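Local coordinates for protein alpha-glucosidase (PDB 6PNR) that hydrolyses alpha-glycosidic bonds as a family 31 glycoside hydrolase, probably releasing sulfoquinovose from sulfolipid-derived glycosides, at residues Gly34-Asp39 / Ser407-His412; Asn164-Gln169 / Phe391-Pro396; Asn250-Gly255 / Gln533-Glu538. One frame throughout, in Å; residues are numbered along the deposited sequence.

Contact 1 (Gly34-Asp39 / Ser407-His412); sequences GQEDVD and SPMIEH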
loop_
_atom_site.group_PDB
_atom_site.type_symbol
_atom_site.label_atom_id
_atom_site.label_comp_id
_atom_site.label_asym_id
_atom_site.label_seq_id
_atom_site.Cartn_x
_atom_site.Cartn_y
_atom_site.Cartn_z
ATOM N N GLY A 34 19.273 -1.557 9.548
ATOM C CA GLY A 34 18.348 -1.154 8.514
ATOM C C GLY A 34 18.775 0.164 7.892
ATOM O O GLY A 34 19.620 0.887 8.425
ATOM N N GLN A 35 18.180 0.453 6.731
ATOM C CA GLN A 35 18.377 1.716 6.024
ATOM C C GLN A 35 17.006 2.244 5.624
ATOM O O GLN A 35 16.372 1.712 4.704
ATOM C CB GLN A 35 19.277 1.547 4.794
ATOM C CG GLN A 35 19.430 2.829 3.948
ATOM C CD GLN A 35 19.943 4.030 4.747
ATOM O OE1 GLN A 35 21.059 4.005 5.275
ATOM N NE2 GLN A 35 19.126 5.091 4.836
ATOM N N GLU A 36 16.547 3.283 6.310
ATOM C CA GLU A 36 15.191 3.762 6.110
ATOM C C GLU A 36 15.104 4.648 4.873
ATOM O O GLU A 36 16.100 5.181 4.384
ATOM C CB GLU A 36 14.714 4.542 7.330
ATOM C CG GLU A 36 15.443 5.846 7.555
ATOM C CD GLU A 36 16.712 5.687 8.378
ATOM O OE1 GLU A 36 17.127 4.536 8.650
ATOM O OE2 GLU A 36 17.296 6.723 8.751
ATOM N N ASP A 37 13.885 4.787 4.361
ATOM C CA ASP A 37 13.556 5.778 3.342
ATOM C C ASP A 37 12.317 6.522 3.828
ATOM O O ASP A 37 11.239 5.929 3.950
ATOM C CB ASP A 37 13.316 5.124 1.977
ATOM C CG ASP A 37 13.028 6.146 0.878
ATOM O OD1 ASP A 37 13.949 6.888 0.479
ATOM O OD2 ASP A 37 11.873 6.205 0.418
ATOM N N VAL A 38 12.482 7.806 4.128
ATOM C CA VAL A 38 11.429 8.652 4.683
ATOM C C VAL A 38 11.063 9.668 3.609
ATOM O O VAL A 38 11.847 10.578 3.313
ATOM C CB VAL A 38 11.878 9.343 5.980
ATOM C CG1 VAL A 38 10.769 10.236 6.550
ATOM C CG2 VAL A 38 12.299 8.317 7.010
ATOM N N ASP A 39 9.880 9.506 3.016
ATOM C CA ASP A 39 9.384 10.389 1.958
ATOM C C ASP A 39 8.356 11.349 2.559
ATOM O O ASP A 39 7.242 10.937 2.894
ATOM C CB ASP A 39 8.770 9.562 0.828
ATOM C CG ASP A 39 8.276 10.415 -0.329
ATOM O OD1 ASP A 39 8.634 11.612 -0.401
ATOM O OD2 ASP A 39 7.522 9.880 -1.168
ATOM N N SER A 407 20.155 13.513 15.525
ATOM C CA SER A 407 19.569 13.302 14.207
ATOM C C SER A 407 18.098 13.719 14.202
ATOM O O SER A 407 17.391 13.521 15.196
ATOM C CB SER A 407 19.682 11.836 13.797
ATOM O OG SER A 407 18.827 11.564 12.703
ATOM N N PRO A 408 17.606 14.292 13.102
ATOM C CA PRO A 408 16.157 14.520 12.989
ATOM C C PRO A 408 15.350 13.233 13.027
ATOM O O PRO A 408 14.142 13.289 13.293
ATOM C CB PRO A 408 16.024 15.240 11.643
ATOM C CG PRO A 408 17.240 14.796 10.872
ATOM C CD PRO A 408 18.323 14.749 11.899
ATOM N N MET A 409 15.977 12.071 12.798
ATOM C CA MET A 409 15.283 10.803 13.011
ATOM C C MET A 409 14.948 10.579 14.484
ATOM O O MET A 409 14.078 9.760 14.798
ATOM C CB MET A 409 16.126 9.644 12.479
ATOM C CG MET A 409 16.268 9.612 10.949
ATOM S SD MET A 409 14.696 9.403 10.109
ATOM C CE MET A 409 14.154 7.816 10.741
ATOM N N ILE A 410 15.604 11.301 15.383
ATOM C CA ILE A 410 15.322 11.238 16.807
ATOM C C ILE A 410 14.508 12.440 17.265
ATOM O O ILE A 410 13.622 12.301 18.107
ATOM C CB ILE A 410 16.644 11.140 17.600
ATOM C CG1 ILE A 410 17.448 9.903 17.191
ATOM C CG2 ILE A 410 16.386 11.194 19.111
ATOM C CD1 ILE A 410 16.768 8.588 17.464
ATOM N N GLU A 411 14.793 13.630 16.721
ATOM C CA GLU A 411 14.100 14.830 17.172
ATOM C C GLU A 411 12.704 14.984 16.580
ATOM O O GLU A 411 11.909 15.760 17.125
ATOM C CB GLU A 411 14.928 16.076 16.850
ATOM C CG GLU A 411 16.285 16.108 17.528
ATOM C CD GLU A 411 16.201 16.492 18.987
ATOM O OE1 GLU A 411 15.106 16.380 19.582
ATOM O OE2 GLU A 411 17.235 16.926 19.538
ATOM N N HIS A 412 12.392 14.276 15.488
ATOM C CA HIS A 412 11.073 14.403 14.868
ATOM C C HIS A 412 9.956 14.125 15.870
ATOM O O HIS A 412 9.044 14.944 16.039
ATOM C CB HIS A 412 10.948 13.471 13.661
ATOM C CG HIS A 412 9.563 13.434 13.093
ATOM N ND1 HIS A 412 9.127 14.330 12.140
ATOM C CD2 HIS A 412 8.497 12.652 13.389
ATOM C CE1 HIS A 412 7.862 14.084 11.852
ATOM N NE2 HIS A 412 7.455 13.073 12.598
#

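Contact 2 (Asn164-Gln169 / Phe391-Pro396); sequences NTNYPQ and FGEYLP. With 9VH ([(3~{S},4~{R},5~{R})-4,5-bis(oxidanyl)piperidin-3-yl]methanesulfonic acid), chain C.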
loop_
_atom_site.group_PDB
_atom_site.type_symbol
_atom_site.label_atom_id
_atom_site.label_comp_id
_atom_site.label_asym_id
_atom_site.label_seq_id
_atom_site.Cartn_x
_atom_site.Cartn_y
_atom_site.Cartn_z
ATOM N N ASN A 164 -2.014 6.307 11.618
ATOM C CA ASN A 164 -1.418 7.635 11.594
ATOM C C ASN A 164 -2.061 8.498 12.670
ATOM O O ASN A 164 -3.251 8.354 12.967
ATOM C CB ASN A 164 -1.576 8.278 10.207
ATOM C CG ASN A 164 -0.711 7.612 9.153
ATOM O OD1 ASN A 164 -1.221 6.998 8.201
ATOM N ND2 ASN A 164 0.607 7.735 9.306
ATOM N N THR A 165 -1.263 9.380 13.277
ATOM C CA THR A 165 -1.761 10.166 14.395
ATOM C C THR A 165 -0.822 11.334 14.650
ATOM O O THR A 165 0.392 11.224 14.461
ATOM C CB THR A 165 -1.907 9.310 15.664
ATOM O OG1 THR A 165 -2.215 10.152 16.780
ATOM C CG2 THR A 165 -0.628 8.540 15.957
ATOM N N ASN A 166 -1.403 12.456 15.077
ATOM C CA ASN A 166 -0.599 13.578 15.553
ATOM C C ASN A 166 0.156 13.240 16.830
ATOM O O ASN A 166 1.145 13.907 17.153
ATOM C CB ASN A 166 -1.478 14.807 15.823
ATOM C CG ASN A 166 -2.337 15.201 14.628
ATOM O OD1 ASN A 166 -3.456 14.706 14.456
ATOM N ND2 ASN A 166 -1.829 16.121 13.820
ATOM N N TYR A 167 -0.296 12.235 17.569
ATOM C CA TYR A 167 0.201 11.968 18.919
ATOM C C TYR A 167 0.357 10.466 19.094
ATOM O O TYR A 167 -0.500 9.800 19.691
ATOM C CB TYR A 167 -0.745 12.569 19.965
ATOM C CG TYR A 167 -0.373 12.324 21.426
ATOM C CD1 TYR A 167 0.812 11.706 21.777
ATOM C CD2 TYR A 167 -1.211 12.734 22.444
ATOM C CE1 TYR A 167 1.138 11.467 23.096
ATOM C CE2 TYR A 167 -0.890 12.503 23.780
ATOM C CZ TYR A 167 0.288 11.868 24.092
ATOM O OH TYR A 167 0.637 11.630 25.405
ATOM N N PRO A 168 1.441 9.893 18.584
ATOM C CA PRO A 168 1.775 8.509 18.926
ATOM C C PRO A 168 2.643 8.483 20.176
ATOM O O PRO A 168 3.214 9.495 20.585
ATOM C CB PRO A 168 2.558 8.021 17.691
ATOM C CG PRO A 168 3.258 9.271 17.170
ATOM C CD PRO A 168 2.447 10.489 17.669
ATOM N N GLN A 169 2.718 7.300 20.799
ATOM C CA GLN A 169 3.619 7.197 21.936
ATOM C C GLN A 169 4.068 5.751 22.067
ATOM O O GLN A 169 3.245 4.841 21.900
ATOM C CB GLN A 169 2.959 7.670 23.246
ATOM C CG GLN A 169 3.957 7.976 24.355
ATOM C CD GLN A 169 3.308 8.523 25.616
ATOM O OE1 GLN A 169 2.682 9.585 25.599
ATOM N NE2 GLN A 169 3.450 7.790 26.723
ATOM N N PHE A 391 0.154 22.193 15.524
ATOM C CA PHE A 391 1.229 21.534 14.793
ATOM C C PHE A 391 2.295 20.949 15.712
ATOM O O PHE A 391 2.033 20.677 16.884
ATOM C CB PHE A 391 1.857 22.499 13.784
ATOM C CG PHE A 391 0.991 22.757 12.566
ATOM C CD1 PHE A 391 1.022 21.894 11.480
ATOM C CD2 PHE A 391 0.151 23.855 12.511
ATOM C CE1 PHE A 391 0.237 22.134 10.347
ATOM C CE2 PHE A 391 -0.646 24.101 11.383
ATOM C CZ PHE A 391 -0.608 23.232 10.310
ATOM N N GLY A 392 3.498 20.753 15.176
ATOM C CA GLY A 392 4.551 20.017 15.845
ATOM C C GLY A 392 4.949 18.727 15.154
ATOM O O GLY A 392 5.875 18.059 15.631
ATOM N N GLU A 393 4.301 18.361 14.042
ATOM C CA GLU A 393 4.505 17.072 13.379
ATOM C C GLU A 393 5.397 17.145 12.150
ATOM O O GLU A 393 5.666 16.103 11.541
ATOM C CB GLU A 393 3.163 16.457 12.942
ATOM C CG GLU A 393 2.020 16.559 13.934
ATOM C CD GLU A 393 1.250 17.871 13.806
ATOM O OE1 GLU A 393 1.745 18.779 13.107
ATOM O OE2 GLU A 393 0.155 17.987 14.397
ATOM N N TYR A 394 5.843 18.333 11.747
ATOM C CA TYR A 394 6.360 18.529 10.394
ATOM C C TYR A 394 7.879 18.584 10.323
ATOM O O TYR A 394 8.411 19.144 9.360
ATOM C CB TYR A 394 5.816 19.826 9.789
ATOM C CG TYR A 394 4.452 19.766 9.134
ATOM C CD1 TYR A 394 3.332 19.428 9.858
ATOM C CD2 TYR A 394 4.288 20.125 7.800
ATOM C CE1 TYR A 394 2.083 19.410 9.271
ATOM C CE2 TYR A 394 3.038 20.125 7.204
ATOM C CZ TYR A 394 1.941 19.756 7.948
ATOM O OH TYR A 394 0.685 19.736 7.387
ATOM N N LEU A 395 8.593 18.071 11.312
ATOM C CA LEU A 395 10.052 18.191 11.221
ATOM C C LEU A 395 10.571 17.232 10.156
ATOM O O LEU A 395 10.357 16.015 10.268
ATOM C CB LEU A 395 10.745 17.922 12.554
ATOM C CG LEU A 395 12.266 18.181 12.549
ATOM C CD1 LEU A 395 12.563 19.662 12.686
ATOM C CD2 LEU A 395 12.965 17.398 13.652
ATOM N N PRO A 396 11.254 17.719 9.127
ATOM C CA PRO A 396 11.773 16.822 8.091
ATOM C C PRO A 396 12.975 16.045 8.601
ATOM O O PRO A 396 13.526 16.316 9.666
ATOM C CB PRO A 396 12.147 17.764 6.943
ATOM C CG PRO A 396 12.391 19.077 7.605
ATOM C CD PRO A 396 11.547 19.134 8.850
HETATM O O1 9VH C . -5.063 26.724 8.231
HETATM S S1 9VH C . -4.025 26.866 9.237
HETATM O O2 9VH C . -3.024 25.841 9.069
HETATM O O3 9VH C . -3.509 28.212 9.271
HETATM C C1 9VH C . -4.851 26.579 10.777
HETATM C C2 9VH C . -5.393 25.155 10.956
HETATM C C3 9VH C . -4.216 24.235 11.239
HETATM N N1 9VH C . -4.515 22.890 11.730
HETATM C C4 9VH C . -5.440 22.905 12.864
HETATM C C5 9VH C . -6.712 23.650 12.490
HETATM O O4 9VH C . -7.584 23.633 13.618
HETATM C C6 9VH C . -6.387 25.089 12.114
HETATM O O5 9VH C . -7.577 25.797 11.776
#

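Contact 3 (Asn250-Gly255 / Gln533-Glu538); sequences NERSFG and QYYDDE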
loop_
_atom_site.group_PDB
_atom_site.type_symbol
_atom_site.label_atom_id
_atom_site.label_comp_id
_atom_site.label_asym_id
_atom_site.label_seq_id
_atom_site.Cartn_x
_atom_site.Cartn_y
_atom_site.Cartn_z
ATOM N N ASN A 250 -12.583 42.424 13.216
ATOM C CA ASN A 250 -13.373 42.995 14.306
ATOM C C ASN A 250 -14.871 42.916 14.043
ATOM O O ASN A 250 -15.632 42.367 14.850
ATOM C CB ASN A 250 -12.984 44.456 14.549
ATOM C CG ASN A 250 -11.816 44.603 15.490
ATOM O OD1 ASN A 250 -11.442 43.669 16.202
ATOM N ND2 ASN A 250 -11.229 45.791 15.507
ATOM N N GLU A 251 -15.327 43.510 12.937
ATOM C CA GLU A 251 -16.767 43.628 12.740
ATOM C C GLU A 251 -17.432 42.256 12.632
ATOM O O GLU A 251 -18.482 42.018 13.238
ATOM C CB GLU A 251 -17.060 44.476 11.498
ATOM C CG GLU A 251 -18.549 44.532 11.150
ATOM C CD GLU A 251 -18.812 45.226 9.817
ATOM O OE1 GLU A 251 -17.849 45.433 9.048
ATOM O OE2 GLU A 251 -19.980 45.566 9.541
ATOM N N ARG A 252 -16.844 41.336 11.863
ATOM C CA ARG A 252 -17.514 40.044 11.676
ATOM C C ARG A 252 -17.437 39.185 12.942
ATOM O O ARG A 252 -18.445 38.612 13.382
ATOM C CB ARG A 252 -16.918 39.290 10.483
ATOM C CG ARG A 252 -17.685 37.999 10.131
ATOM C CD ARG A 252 -17.092 37.267 8.923
ATOM N NE ARG A 252 -17.916 36.117 8.514
ATOM C CZ ARG A 252 -17.884 34.902 9.068
ATOM N NH1 ARG A 252 -17.069 34.629 10.088
ATOM N NH2 ARG A 252 -18.677 33.940 8.606
ATOM N N SER A 253 -16.242 39.066 13.527
ATOM C CA SER A 253 -16.064 38.184 14.681
ATOM C C SER A 253 -16.854 38.680 15.884
ATOM O O SER A 253 -17.640 37.931 16.475
ATOM C CB SER A 253 -14.577 38.058 15.028
ATOM O OG SER A 253 -13.907 37.281 14.055
ATOM N N PHE A 254 -16.663 39.942 16.273
ATOM C CA PHE A 254 -17.439 40.425 17.412
ATOM C C PHE A 254 -18.913 40.583 17.060
ATOM O O PHE A 254 -19.769 40.482 17.951
ATOM C CB PHE A 254 -16.831 41.717 17.957
ATOM C CG PHE A 254 -15.443 41.514 18.550
ATOM C CD1 PHE A 254 -15.270 40.738 19.684
ATOM C CD2 PHE A 254 -14.325 42.059 17.953
ATOM C CE1 PHE A 254 -14.007 40.529 20.224
ATOM C CE2 PHE A 254 -13.059 41.851 18.482
ATOM C CZ PHE A 254 -12.902 41.083 19.622
ATOM N N GLY A 255 -19.229 40.773 15.774
ATOM C CA GLY A 255 -20.616 40.705 15.347
ATOM C C GLY A 255 -21.239 39.339 15.574
ATOM O O GLY A 255 -22.390 39.236 16.006
ATOM N N GLN A 533 -22.342 26.409 9.205
ATOM C CA GLN A 533 -21.938 27.012 10.474
ATOM C C GLN A 533 -23.165 27.160 11.358
ATOM O O GLN A 533 -24.253 27.450 10.861
ATOM C CB GLN A 533 -21.295 28.391 10.264
ATOM C CG GLN A 533 -20.255 28.435 9.155
ATOM C CD GLN A 533 -19.032 27.582 9.475
ATOM O OE1 GLN A 533 -18.820 27.176 10.628
ATOM N NE2 GLN A 533 -18.226 27.301 8.454
ATOM N N TYR A 534 -22.993 26.960 12.673
ATOM C CA TYR A 534 -24.133 27.023 13.578
ATOM C C TYR A 534 -24.912 28.323 13.434
ATOM O O TYR A 534 -26.141 28.329 13.592
ATOM C CB TYR A 534 -23.677 26.853 15.037
ATOM C CG TYR A 534 -23.003 28.073 15.667
ATOM C CD1 TYR A 534 -23.752 29.080 16.262
ATOM C CD2 TYR A 534 -21.614 28.194 15.684
ATOM C CE1 TYR A 534 -23.143 30.198 16.836
ATOM C CE2 TYR A 534 -20.993 29.296 16.255
ATOM C CZ TYR A 534 -21.772 30.293 16.842
ATOM O OH TYR A 534 -21.182 31.390 17.404
ATOM N N TYR A 535 -24.225 29.428 13.151
ATOM C CA TYR A 535 -24.883 30.725 13.038
ATOM C C TYR A 535 -25.600 30.916 11.705
ATOM O O TYR A 535 -26.144 31.998 11.466
ATOM C CB TYR A 535 -23.871 31.849 13.260
ATOM C CG TYR A 535 -22.570 31.743 12.480
ATOM C CD1 TYR A 535 -22.510 32.083 11.133
ATOM C CD2 TYR A 535 -21.394 31.353 13.107
ATOM C CE1 TYR A 535 -21.320 31.999 10.419
ATOM C CE2 TYR A 535 -20.201 31.261 12.403
ATOM C CZ TYR A 535 -20.160 31.600 11.074
ATOM O OH TYR A 535 -18.968 31.516 10.388
ATOM N N ASP A 536 -25.613 29.897 10.843
ATOM C CA ASP A 536 -26.363 29.940 9.595
ATOM C C ASP A 536 -27.849 29.684 9.794
ATOM O O ASP A 536 -28.633 29.988 8.895
ATOM C CB ASP A 536 -25.859 28.883 8.606
ATOM C CG ASP A 536 -24.491 29.204 8.006
ATOM O OD1 ASP A 536 -23.999 30.346 8.139
ATOM O OD2 ASP A 536 -23.906 28.278 7.398
ATOM N N ASP A 537 -28.254 29.104 10.924
ATOM C CA ASP A 537 -29.562 28.468 11.027
ATOM C C ASP A 537 -30.173 28.785 12.383
ATOM O O ASP A 537 -29.578 28.443 13.408
ATOM C CB ASP A 537 -29.425 26.953 10.853
ATOM C CG ASP A 537 -30.768 26.239 10.840
ATOM O OD1 ASP A 537 -31.529 26.432 9.863
ATOM O OD2 ASP A 537 -31.046 25.464 11.782
ATOM N N GLU A 538 -31.366 29.403 12.397
ATOM C CA GLU A 538 -31.951 29.803 13.679
ATOM C C GLU A 538 -32.291 28.590 14.540
ATOM O O GLU A 538 -32.060 28.605 15.752
ATOM C CB GLU A 538 -33.199 30.667 13.462
ATOM C CG GLU A 538 -32.919 32.033 12.849
ATOM C CD GLU A 538 -31.976 32.881 13.688
ATOM O OE1 GLU A 538 -32.104 32.861 14.930
ATOM O OE2 GLU A 538 -31.112 33.580 13.110
#

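Contact 1 (Gly34-Asp39 / Ser407-His412)
Met409 and Glu36 reach toward each other from opposite directions, the carboxylate lying alongside the thioether chain, and their meeting makes the larger share of this small contact, Val38 supplying the rest. The carboxylate oxygen OE2 of Glu36 reaches furthest, lying 3.8 Å from Met409 CG and a similar distance from the sulfur and the terminal methyl. The Glu36 CG methylene lies 4.0 Å from Met409 CE, so the methionine tip rests partly on hydrocarbon and partly on carboxylate. These are van der Waals separations. The polar partner of the carboxylate is elsewhere: Glu36 OE1 makes a salt bridge with Arg101, which probably helps to keep OE2 turned to the methionine.

Met409 folds at both chi2 (-62°) and chi3 (-61°), curling its methyl round instead of spearing outward, which places SD and CE within reach of both Glu36 and Val38. Val38, two residues along the same strand from Glu36, is the second partner. Its side chain and that of Met409 slide past each other in opposite senses, with Val38 CG2 4.1 Å from Met409 SD, an apolar touch. Val38 also packs on Phe45 and Ile47 of strand 44-56.

The helix side is fixed by its own first turn. Ser407 OG accepts from Met409 N at 2.9 Å, an N-cap bond, while Ser407 O receives both Ile410 N (2.9 Å) and Glu411 N (3.0 Å). Only 120 Å² is buried, at the surface, and the nearest CA atoms, those of Val38 and Met409, are 9.4 Å apart, so side chains alone bridge the gap. The arrangement is domain packing: a strand of an antiparallel sheet in the N-terminal beta region meets the serine-capped start of helix 408-429, which belongs to the family 31 TIM barrel.

Contact 2 (Asn164-Gln169 / Phe391-Pro396)
Glu393 OE2 is gripped from two quarters: Asn166 ND2 donates to it at 2.8 Å, and Arg441 NE forms a salt bridge with the same oxygen. The asparagine bond is moderately bent, with an N-H...O angle of 148°, and reaches OE2 from above the carboxylate plane. Amide and carboxylate planes stand 60° apart, so ND2 meets a single oxygen, and the groups do not pair flat. Glu393 turns sharply at chi2 (87°), and that bend brings its carboxylate round to the amide. The backbones are close here, with Asn166 CA and Glu393 CA 6.6 Å apart.

Both partners are buried; the amide N-H finds its acceptor in OE2, and that oxygen has Arg441 as well. With an alanine in place of Glu393, Asn166 ND2 would probably lose its acceptor and the charge of Arg441 a mate, leaving that guanidinium freer to turn.

Segment 391-396 lies in the loop after strand 386-389, one of the parallel strands of the TIM barrel, and contributes Phe391 to the pocket that holds the aza-sugar inhibitor. Phe391 CE2 lies 3.6 Å from C3 of this inhibitor, while the sulfonate oxygen O2 sits at the ring edge, near its plane. Arg441, itself a pocket residue, makes a cation-pi contact with the Phe391 ring; through Arg441, Glu393 probably acts as a second-shell residue of the pocket.

On the other segment, Thr165 OG1 accepts from Tyr167 N at 2.9 Å, an ST turn that shapes the backbone round Asn166. Beyond it, Tyr167 OH and Gln169 OE1 are joined at 2.9 Å, the hydroxyl lying nearly along the C=O axis of the amide, which also accepts from Gln448 NE2.

Contact 3 (Asn250-Gly255 / Gln533-Glu538)
The hydroxyl of Tyr535 lies at the edge of the Arg252 guanidinium, close to its plane, whereas the tyrosine ring itself is turned 74° from that plane. One face of the Tyr535 ring carries Gln533 CB, 3.5 Å above it and displaced toward the rim; at the ring edge lies Tyr534 CZ. The Tyr534 ring in turn has Tyr535 CD2 over one face, so the two neighbouring rings pack edge against face.

One hydrogen bond joins the segments: Arg252 NH2 donates to Tyr535 OH at 3.0 Å, nearly straight at 160°. The side chains cross at about a right angle, and because Arg252 is stretched out from CG to NE it spans the distance from its helix to the tyrosine. Glu524 OE2 closes the group, taking a salt bridge from Arg252 NH1 and a hydrogen bond with Tyr535 OH; Gln247 O is a further acceptor for NH1. The guanidinium is therefore held at both terminal nitrogens, which probably limits its rotation.

The short 3-10 turn behind the tyrosine is tied by two bonds: Asp536 N to Gln533 O at 2.8 Å, and Gln533 N to Asp536 OD2 at 3.0 Å, the latter from above the carboxylate plane.

Helix 250-262 follows strand 242-245 of the parallel sheet, and the 3-10 turn follows strand 521-522 and leads into helix 538-568, on which Tyr534 packs. The contact thus ties the first barrel helix to the approach to the last, consistent with closure of the TIM barrel, while Phe254 faces helix 301-310.

Contacts 1 and 2 are neighbours, their centres 13 Å apart, and they touch directly: His412 ND1 lies 2.8 Å from Leu395 O, a probable hydrogen bond, and Pro408 CB packs 3.4 Å from Pro396 O. Together they fasten the N-terminal beta region to one stretch of barrel sequence, the loop after strand 386-389 and the helix that follows it. Contact 2 alone includes a residue touching the inhibitor. Contact 3 lies apart, its centre 33 Å from that of contact 2 and 45 Å from that of contact 1, and joins two parts of the barrel; even so, the Tyr535 side chain is about 13 Å, nearest atoms, from the bound inhibitor.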